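Side-chain contacts in proteolytically activated form of PPO4 Tyrosinase (Agaricus bisporus var. bisporus H97, PDB 4OUA), which catalyses the o-hydroxylation of monophenols and the oxidation of the resulting o-diphenols to reactive o-quinones, the initial step of melanin synthesis: residues G54-P59 with P276-H281; R263-M266 with L270-A273; Y168-I173 with A272-I277. All blocks are in the same frame, centred on the assembly; numbering follows the deposited sequence.

Interaction 1: residues G54-P59 with P276-H281; sequences GIHGLP and PIFWLH. With NA (sodium ion), chain E; CU1 (copper (I) ion), chain C.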
loop_
_atom_site.group_PDB
_atom_site.type_symbol
_atom_site.label_atom_id
_atom_site.label_comp_id
_atom_site.label_asym_id
_atom_site.label_seq_id
_atom_site.Cartn_x
_atom_site.Cartn_y
_atom_site.Cartn_z
ATOM N N GLY A 54 5.044 0.731 10.980
ATOM C CA GLY A 54 5.221 -0.166 12.104
ATOM C C GLY A 54 3.978 -0.986 12.390
ATOM O O GLY A 54 4.053 -2.036 13.018
ATOM N N ILE A 55 2.829 -0.507 11.925
ATOM C CA ILE A 55 1.575 -1.225 12.121
ATOM C C ILE A 55 1.613 -2.598 11.458
ATOM O O ILE A 55 1.150 -3.584 12.029
ATOM C CB ILE A 55 0.378 -0.435 11.564
ATOM C CG1 ILE A 55 0.230 0.899 12.296
ATOM C CG2 ILE A 55 -0.899 -1.254 11.680
ATOM C CD1 ILE A 55 -0.864 1.779 11.740
ATOM N N HIS A 56 2.173 -2.650 10.253
ATOM C CA HIS A 56 2.240 -3.882 9.474
ATOM C C HIS A 56 2.937 -5.003 10.244
ATOM O O HIS A 56 2.329 -6.031 10.543
ATOM C CB HIS A 56 2.960 -3.625 8.147
ATOM C CG HIS A 56 2.755 -4.701 7.126
ATOM N ND1 HIS A 56 3.679 -5.698 6.898
ATOM C CD2 HIS A 56 1.734 -4.931 6.265
ATOM C CE1 HIS A 56 3.236 -6.497 5.945
ATOM N NE2 HIS A 56 2.059 -6.054 5.543
ATOM N N GLY A 57 4.210 -4.797 10.568
ATOM C CA GLY A 57 4.980 -5.792 11.293
ATOM C C GLY A 57 5.569 -5.245 12.579
ATOM O O GLY A 57 4.838 -4.798 13.463
ATOM N N LEU A 58 6.893 -5.288 12.686
ATOM C CA LEU A 58 7.584 -4.725 13.840
ATOM C C LEU A 58 7.479 -3.203 13.851
ATOM O O LEU A 58 7.393 -2.576 12.795
ATOM C CB LEU A 58 9.054 -5.149 13.848
ATOM C CG LEU A 58 9.351 -6.612 14.179
ATOM C CD1 LEU A 58 10.821 -6.923 13.946
ATOM C CD2 LEU A 58 8.960 -6.920 15.614
ATOM N N PRO A 59 7.481 -2.605 15.051
ATOM C CA PRO A 59 7.545 -3.339 16.317
ATOM C C PRO A 59 6.197 -3.942 16.696
ATOM O O PRO A 59 5.170 -3.541 16.152
ATOM C CB PRO A 59 7.960 -2.262 17.319
ATOM C CG PRO A 59 7.380 -1.011 16.759
ATOM C CD PRO A 59 7.478 -1.146 15.260
ATOM N N PRO A 276 9.269 2.590 1.408
ATOM C CA PRO A 276 8.309 3.535 0.823
ATOM C C PRO A 276 7.544 2.981 -0.382
ATOM O O PRO A 276 6.417 3.404 -0.637
ATOM C CB PRO A 276 9.195 4.710 0.402
ATOM C CG PRO A 276 10.346 4.658 1.343
ATOM C CD PRO A 276 10.600 3.199 1.587
ATOM N N ILE A 277 8.144 2.044 -1.109
ATOM C CA ILE A 277 7.502 1.489 -2.295
ATOM C C ILE A 277 6.385 0.524 -1.908
ATOM O O ILE A 277 5.592 0.103 -2.752
ATOM C CB ILE A 277 8.515 0.762 -3.202
ATOM C CG1 ILE A 277 7.976 0.660 -4.630
ATOM C CG2 ILE A 277 8.847 -0.612 -2.642
ATOM C CD1 ILE A 277 8.921 -0.021 -5.590
ATOM N N PHE A 278 6.332 0.179 -0.626
ATOM C CA PHE A 278 5.317 -0.728 -0.099
ATOM C C PHE A 278 3.910 -0.184 -0.321
ATOM O O PHE A 278 2.970 -0.943 -0.560
ATOM C CB PHE A 278 5.562 -0.976 1.394
ATOM C CG PHE A 278 4.454 -1.723 2.084
ATOM C CD1 PHE A 278 4.479 -3.105 2.165
ATOM C CD2 PHE A 278 3.399 -1.041 2.671
ATOM C CE1 PHE A 278 3.466 -3.793 2.806
ATOM C CE2 PHE A 278 2.385 -1.723 3.312
ATOM C CZ PHE A 278 2.418 -3.100 3.380
ATOM N N TRP A 279 3.776 1.135 -0.248
ATOM C CA TRP A 279 2.472 1.782 -0.327
ATOM C C TRP A 279 1.976 1.928 -1.763
ATOM O O TRP A 279 0.771 1.862 -2.020
ATOM C CB TRP A 279 2.531 3.149 0.354
ATOM C CG TRP A 279 3.028 3.068 1.762
ATOM C CD1 TRP A 279 4.281 3.374 2.209
ATOM C CD2 TRP A 279 2.288 2.632 2.908
ATOM N NE1 TRP A 279 4.363 3.167 3.565
ATOM C CE2 TRP A 279 3.154 2.709 4.019
ATOM C CE3 TRP A 279 0.976 2.188 3.106
ATOM C CZ2 TRP A 279 2.749 2.361 5.306
ATOM C CZ3 TRP A 279 0.577 1.842 4.385
ATOM C CH2 TRP A 279 1.460 1.931 5.468
ATOM N N LEU A 280 2.925 2.103 -2.682
ATOM C CA LEU A 280 2.579 2.174 -4.096
ATOM C C LEU A 280 2.103 0.811 -4.585
ATOM O O LEU A 280 1.238 0.713 -5.459
ATOM C CB LEU A 280 3.771 2.654 -4.929
ATOM C CG LEU A 280 4.101 4.144 -4.827
ATOM C CD1 LEU A 280 4.692 4.468 -3.469
ATOM C CD2 LEU A 280 5.045 4.567 -5.939
ATOM N N HIS A 281 2.693 -0.251 -3.944
ATOM C CA HIS A 281 2.319 -1.627 -4.237
ATOM C C HIS A 281 0.886 -1.907 -3.807
ATOM O O HIS A 281 0.041 -2.278 -4.623
ATOM C CB HIS A 281 3.269 -2.604 -3.538
ATOM C CG HIS A 281 2.953 -4.044 -3.799
ATOM N ND1 HIS A 281 3.242 -5.049 -2.897
ATOM C CD2 HIS A 281 2.375 -4.650 -4.863
ATOM C CE1 HIS A 281 2.864 -6.208 -3.400
ATOM N NE2 HIS A 281 2.327 -5.994 -4.588
HETATM NA NA NA E . 3.688 -3.219 14.657
HETATM CU CU CU1 C . 0.433 -7.064 4.782
HETATM O O HOH W 1 2.042 -7.736 3.112
HETATM O O HOH W 2 2.201 -1.493 15.344
HETATM O O HOH W 3 2.158 -4.460 15.596
#
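His-56 and Phe-278 reach toward each other between backbones that stay well apart: their CA atoms, the nearest pair between the two segments, are separated by 10.5 Å. Residues 54-59 leave helix 49-54 in an irregular turn, with a cis peptide bond before Pro-59, whereas residues 276-281 run from Pro-276 into the first turn of helix 277-295. No hydrogen bond joins the segments, so the bridge consists of two aromatic side chains. Each is carried outward by a CG anti to its own nitrogen (chi1 -164° in His-56, 171° in Phe-278). The rings meet as a T-shaped (edge-to-face) pair, with the edge of Phe-278 directed at a face of the imidazole and the centroids 4.9 Å apart. The planes are inclined at 71°, and the closest atoms are Phe-278 CZ and His-56 CD2, at 3.5 Å.

The face met by the Phe-278 edge belongs to a metal ligand. His-56 NE2 binds copper at 2.1 Å; His-81, His-90 and a water complete that site. At the other ring nitrogen, ND1 is hydrogen-bonded to the carbonyl of Ala-269, and metal and carbonyl together fix the rotation of the ring. The turn behind it is itself tied to an ion: sodium is bound by Gly-54 O, Gly-57 O and Pro-59 O, the longest of the three carbonyl bonds being that to Gly-57 O, 2.3 Å from the sodium; two waters bind it as well.

The contact lies within the helical core that houses the dinuclear, type 3 copper centre of tyrosinases. Phe-278 also meets the ring of His-282, a ligand of the second copper, one turn further along helix 277-295. Helix 86-109, which supplies His-90, closes the surroundings: its Tyr-93 touches both Ile-55 and Phe-278, and its Tyr-97 stacks on Trp-279.

Interaction 2: residues R263-M266 with L270-A273; sequences RGHM and LFAA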
loop_
_atom_site.group_PDB
_atom_site.type_symbol
_atom_site.label_atom_id
_atom_site.label_comp_id
_atom_site.label_asym_id
_atom_site.label_seq_id
_atom_site.Cartn_x
_atom_site.Cartn_y
_atom_site.Cartn_z
ATOM N N ARG A 263 18.029 -11.543 2.033
ATOM C CA ARG A 263 16.691 -10.971 2.136
ATOM C C ARG A 263 16.714 -9.495 2.535
ATOM O O ARG A 263 17.331 -9.115 3.532
ATOM C CB ARG A 263 15.849 -11.766 3.136
ATOM C CG ARG A 263 15.656 -13.225 2.762
ATOM C CD ARG A 263 14.705 -13.913 3.726
ATOM N NE ARG A 263 15.189 -13.857 5.101
ATOM C CZ ARG A 263 14.506 -14.298 6.153
ATOM N NH1 ARG A 263 13.301 -14.829 5.988
ATOM N NH2 ARG A 263 15.027 -14.208 7.369
ATOM N N GLY A 264 16.035 -8.669 1.744
ATOM C CA GLY A 264 15.890 -7.257 2.048
ATOM C C GLY A 264 14.623 -7.000 2.840
ATOM O O GLY A 264 13.998 -7.935 3.340
ATOM N N HIS A 265 14.235 -5.733 2.951
ATOM C CA HIS A 265 13.068 -5.364 3.747
ATOM C C HIS A 265 11.749 -5.796 3.105
ATOM O O HIS A 265 10.873 -6.335 3.781
ATOM C CB HIS A 265 13.054 -3.855 3.999
ATOM C CG HIS A 265 14.109 -3.392 4.954
ATOM N ND1 HIS A 265 15.419 -3.186 4.577
ATOM C CD2 HIS A 265 14.049 -3.099 6.276
ATOM C CE1 HIS A 265 16.118 -2.783 5.622
ATOM N NE2 HIS A 265 15.312 -2.723 6.665
ATOM N N MET A 266 11.612 -5.561 1.802
ATOM C CA MET A 266 10.364 -5.855 1.098
ATOM C C MET A 266 10.003 -7.341 1.098
ATOM O O MET A 266 8.841 -7.699 0.907
ATOM C CB MET A 266 10.438 -5.350 -0.347
ATOM C CG MET A 266 10.016 -3.901 -0.527
ATOM S SD MET A 266 8.258 -3.634 -0.211
ATOM C CE MET A 266 7.514 -4.503 -1.587
ATOM N N LEU A 270 7.918 -8.445 8.410
ATOM C CA LEU A 270 8.161 -7.673 9.622
ATOM C C LEU A 270 8.840 -6.338 9.328
ATOM O O LEU A 270 8.936 -5.480 10.204
ATOM C CB LEU A 270 9.008 -8.482 10.608
ATOM C CG LEU A 270 8.408 -9.795 11.116
ATOM C CD1 LEU A 270 9.383 -10.502 12.044
ATOM C CD2 LEU A 270 7.078 -9.552 11.816
ATOM N N PHE A 271 9.308 -6.164 8.095
ATOM C CA PHE A 271 10.040 -4.956 7.725
ATOM C C PHE A 271 9.569 -4.358 6.401
ATOM O O PHE A 271 9.992 -3.268 6.023
ATOM C CB PHE A 271 11.541 -5.252 7.643
ATOM C CG PHE A 271 12.131 -5.787 8.919
ATOM C CD1 PHE A 271 12.514 -4.927 9.935
ATOM C CD2 PHE A 271 12.314 -7.148 9.097
ATOM C CE1 PHE A 271 13.062 -5.416 11.108
ATOM C CE2 PHE A 271 12.861 -7.642 10.267
ATOM C CZ PHE A 271 13.234 -6.775 11.274
ATOM N N ALA A 272 8.692 -5.071 5.704
ATOM C CA ALA A 272 8.283 -4.689 4.354
ATOM C C ALA A 272 7.619 -3.315 4.298
ATOM O O ALA A 272 7.796 -2.573 3.331
ATOM C CB ALA A 272 7.349 -5.743 3.775
ATOM N N ALA A 273 6.857 -2.981 5.333
ATOM C CA ALA A 273 6.110 -1.728 5.359
ATOM C C ALA A 273 7.025 -0.506 5.398
ATOM O O ALA A 273 6.656 0.570 4.923
ATOM C CB ALA A 273 5.163 -1.712 6.547
#
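His-265 and Met-266 pack against Phe-271 and Ala-272 where one loop doubles back on itself, the connection between helices 246-258 and 277-295, which carry the histidine ligands of the second copper in this type 3 centre. The tightly packed part is made by His-265, Ala-272 and Phe-271, which bury the most surface here. The carbonyl O of His-265 makes a CA-H...O contact with Ala-272 CA, at 3.1 Å; the amide N of Ala-272 is near the same oxygen but too poorly angled for a hydrogen bond. Beside it, CD2 of the His-265 ring rests 3.6 Å from Phe-271 CB. The two rings lean past each other, their planes almost perpendicular at 88° and their centroids 6.0 Å apart. Phe-183 touches both rings, stacking on Phe-271 and meeting His-265 edge-to-face.

Away from this buried core the contact thins out: Arg-263 faces solvent and Leu-270 is partly exposed, and neither touches the facing segment. Met-266, by contrast, is buried. It starts out pointing away from that segment, but bends at chi2 (-67°) and chi3 (-68°) fold its chain back among Val-257, Ile-277 and Phe-278, placing its SD 3.7 Å from the carbonyl O of Ala-272.

Interaction 3: residues Y168-I173 with A272-I277; sequences YSFHPI and AAFDPI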
loop_
_atom_site.group_PDB
_atom_site.type_symbol
_atom_site.label_atom_id
_atom_site.label_comp_id
_atom_site.label_asym_id
_atom_site.label_seq_id
_atom_site.Cartn_x
_atom_site.Cartn_y
_atom_site.Cartn_z
ATOM N N TYR A 168 13.639 4.535 3.405
ATOM C CA TYR A 168 13.423 5.218 4.675
ATOM C C TYR A 168 14.656 5.085 5.561
ATOM O O TYR A 168 15.259 4.014 5.643
ATOM C CB TYR A 168 12.198 4.663 5.402
ATOM C CG TYR A 168 12.080 5.148 6.829
ATOM C CD1 TYR A 168 11.767 6.473 7.108
ATOM C CD2 TYR A 168 12.286 4.287 7.897
ATOM C CE1 TYR A 168 11.661 6.925 8.411
ATOM C CE2 TYR A 168 12.182 4.730 9.204
ATOM C CZ TYR A 168 11.869 6.050 9.455
ATOM O OH TYR A 168 11.764 6.496 10.752
ATOM N N SER A 169 15.029 6.177 6.218
ATOM C CA SER A 169 16.163 6.162 7.131
ATOM C C SER A 169 15.681 6.063 8.572
ATOM O O SER A 169 15.015 6.966 9.072
ATOM C CB SER A 169 17.026 7.412 6.948
ATOM O OG SER A 169 17.525 7.505 5.624
ATOM N N PHE A 170 16.011 4.957 9.233
ATOM C CA PHE A 170 15.629 4.765 10.626
ATOM C C PHE A 170 16.367 5.747 11.533
ATOM O O PHE A 170 17.556 6.008 11.345
ATOM C CB PHE A 170 15.904 3.328 11.072
ATOM C CG PHE A 170 15.013 2.307 10.421
ATOM C CD1 PHE A 170 15.380 1.703 9.230
ATOM C CD2 PHE A 170 13.808 1.950 11.004
ATOM C CE1 PHE A 170 14.561 0.763 8.632
ATOM C CE2 PHE A 170 12.985 1.011 10.411
ATOM C CZ PHE A 170 13.361 0.417 9.223
ATOM N N HIS A 171 15.651 6.289 12.512
ATOM C CA HIS A 171 16.235 7.220 13.469
ATOM C C HIS A 171 15.513 7.146 14.810
ATOM O O HIS A 171 14.587 7.913 15.072
ATOM C CB HIS A 171 16.201 8.650 12.919
ATOM C CG HIS A 171 14.868 9.057 12.370
ATOM N ND1 HIS A 171 13.847 9.527 13.165
ATOM C CD2 HIS A 171 14.391 9.061 11.102
ATOM C CE1 HIS A 171 12.798 9.805 12.412
ATOM N NE2 HIS A 171 13.102 9.530 11.156
ATOM N N PRO A 172 15.942 6.213 15.670
ATOM C CA PRO A 172 17.031 5.284 15.367
ATOM C C PRO A 172 16.516 3.945 14.852
ATOM O O PRO A 172 15.319 3.804 14.597
ATOM C CB PRO A 172 17.708 5.113 16.723
ATOM C CG PRO A 172 16.556 5.174 17.687
ATOM C CD PRO A 172 15.521 6.108 17.079
ATOM N N ILE A 173 17.413 2.977 14.698
ATOM C CA ILE A 173 16.997 1.608 14.435
ATOM C C ILE A 173 16.335 1.075 15.697
ATOM O O ILE A 173 16.999 0.873 16.711
ATOM C CB ILE A 173 18.178 0.706 14.034
ATOM C CG1 ILE A 173 18.812 1.201 12.734
ATOM C CG2 ILE A 173 17.719 -0.737 13.887
ATOM C CD1 ILE A 173 19.995 0.376 12.282
ATOM N N ALA A 272 8.692 -5.071 5.704
ATOM C CA ALA A 272 8.283 -4.689 4.354
ATOM C C ALA A 272 7.619 -3.315 4.298
ATOM O O ALA A 272 7.796 -2.573 3.331
ATOM C CB ALA A 272 7.349 -5.743 3.775
ATOM N N ALA A 273 6.857 -2.981 5.333
ATOM C CA ALA A 273 6.110 -1.728 5.359
ATOM C C ALA A 273 7.025 -0.506 5.398
ATOM O O ALA A 273 6.656 0.570 4.923
ATOM C CB ALA A 273 5.163 -1.712 6.547
ATOM N N PHE A 274 8.219 -0.675 5.957
ATOM C CA PHE A 274 9.151 0.437 6.120
ATOM C C PHE A 274 9.704 0.940 4.788
ATOM O O PHE A 274 10.175 2.073 4.696
ATOM C CB PHE A 274 10.301 0.032 7.046
ATOM C CG PHE A 274 9.878 -0.193 8.470
ATOM C CD1 PHE A 274 9.663 0.881 9.319
ATOM C CD2 PHE A 274 9.695 -1.476 8.961
ATOM C CE1 PHE A 274 9.271 0.681 10.630
ATOM C CE2 PHE A 274 9.305 -1.682 10.271
ATOM C CZ PHE A 274 9.094 -0.602 11.107
ATOM N N ASP A 275 9.650 0.102 3.758
ATOM C CA ASP A 275 10.074 0.517 2.426
ATOM C C ASP A 275 8.963 1.334 1.767
ATOM O O ASP A 275 7.853 0.840 1.587
ATOM C CB ASP A 275 10.436 -0.698 1.567
ATOM C CG ASP A 275 11.192 -0.321 0.302
ATOM O OD1 ASP A 275 10.865 0.712 -0.317
ATOM O OD2 ASP A 275 12.123 -1.066 -0.074
ATOM N N PRO A 276 9.269 2.590 1.408
ATOM C CA PRO A 276 8.309 3.535 0.823
ATOM C C PRO A 276 7.544 2.981 -0.382
ATOM O O PRO A 276 6.417 3.404 -0.637
ATOM C CB PRO A 276 9.195 4.710 0.402
ATOM C CG PRO A 276 10.346 4.658 1.343
ATOM C CD PRO A 276 10.600 3.199 1.587
ATOM N N ILE A 277 8.144 2.044 -1.109
ATOM C CA ILE A 277 7.502 1.489 -2.295
ATOM C C ILE A 277 6.385 0.524 -1.908
ATOM O O ILE A 277 5.592 0.103 -2.752
ATOM C CB ILE A 277 8.515 0.762 -3.202
ATOM C CG1 ILE A 277 7.976 0.660 -4.630
ATOM C CG2 ILE A 277 8.847 -0.612 -2.642
ATOM C CD1 ILE A 277 8.921 -0.021 -5.590
#
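Phe-274, Tyr-168 and Phe-170 bury most of the surface in this contact, and Phe-274 lies at its centre. Phe-170 lays the CE2-CZ rim of its ring over one face of the Phe-274 ring, near the periphery rather than the middle, with Phe-170 CE2 3.5 Å from Phe-274 CD1. The planes meet at 53°, an oblique pairing with centroids 5.0 Å apart. Phe-274 presents that face because its CG stands anti to the carbonyl carbon (chi1 -68°).

Tyr-168 joins in through its base: its CB lies 3.4 Å from the carbonyl O of Phe-274, while its backbone N is 3.8 Å from Pro-276 CD. Its phenol runs past Phe-170, with CE2 over a face of that ring, and its OH is hydrogen-bonded to Gln-43. Replacing Phe-274 with an alanine takes away the flat surface under CE2 and CZ of Phe-170, and would probably leave Phe-170 with one side less firmly held, beside a gap facing Phe-50.

Beyond the aromatic cluster the chain turns into a helix. Asp-275 OD1 accepts from Ile-277 N at 3.1 Å in a nearly straight (171°) capping bond, and it also forms a salt bridge with Arg-191.

The cluster joins the loop after strand 158-162 to the entry of helix 277-295. Helix 49-54 lies beside it, with Phe-50 touching Tyr-168 and Phe-170 and meeting the ring of Phe-274, while Gln-39 of helix 25-39 touches both Tyr-168 and Pro-276.

The three contacts gather around one short piece of chain, residues 270-281, with centres only 8 to 9 Å apart and all within the common central domain of tyrosinase. Along the sequence come 54-59, 168-173 and 263-266, each meeting part of this piece: interaction 2 is nested within the loop closed by interaction 1, and interaction 3 shares Ala-272 and Ala-273 with interaction 2 and Pro-276 and Ile-277 with interaction 1. Direct packing joins them too, Leu-58 CD1 lying 3.6 Å from Phe-271 CZ. The approach to helix 277-295 thus connects the first copper site, the sodium-bound turn and a buried aromatic cluster with a helix bearing a second-site ligand.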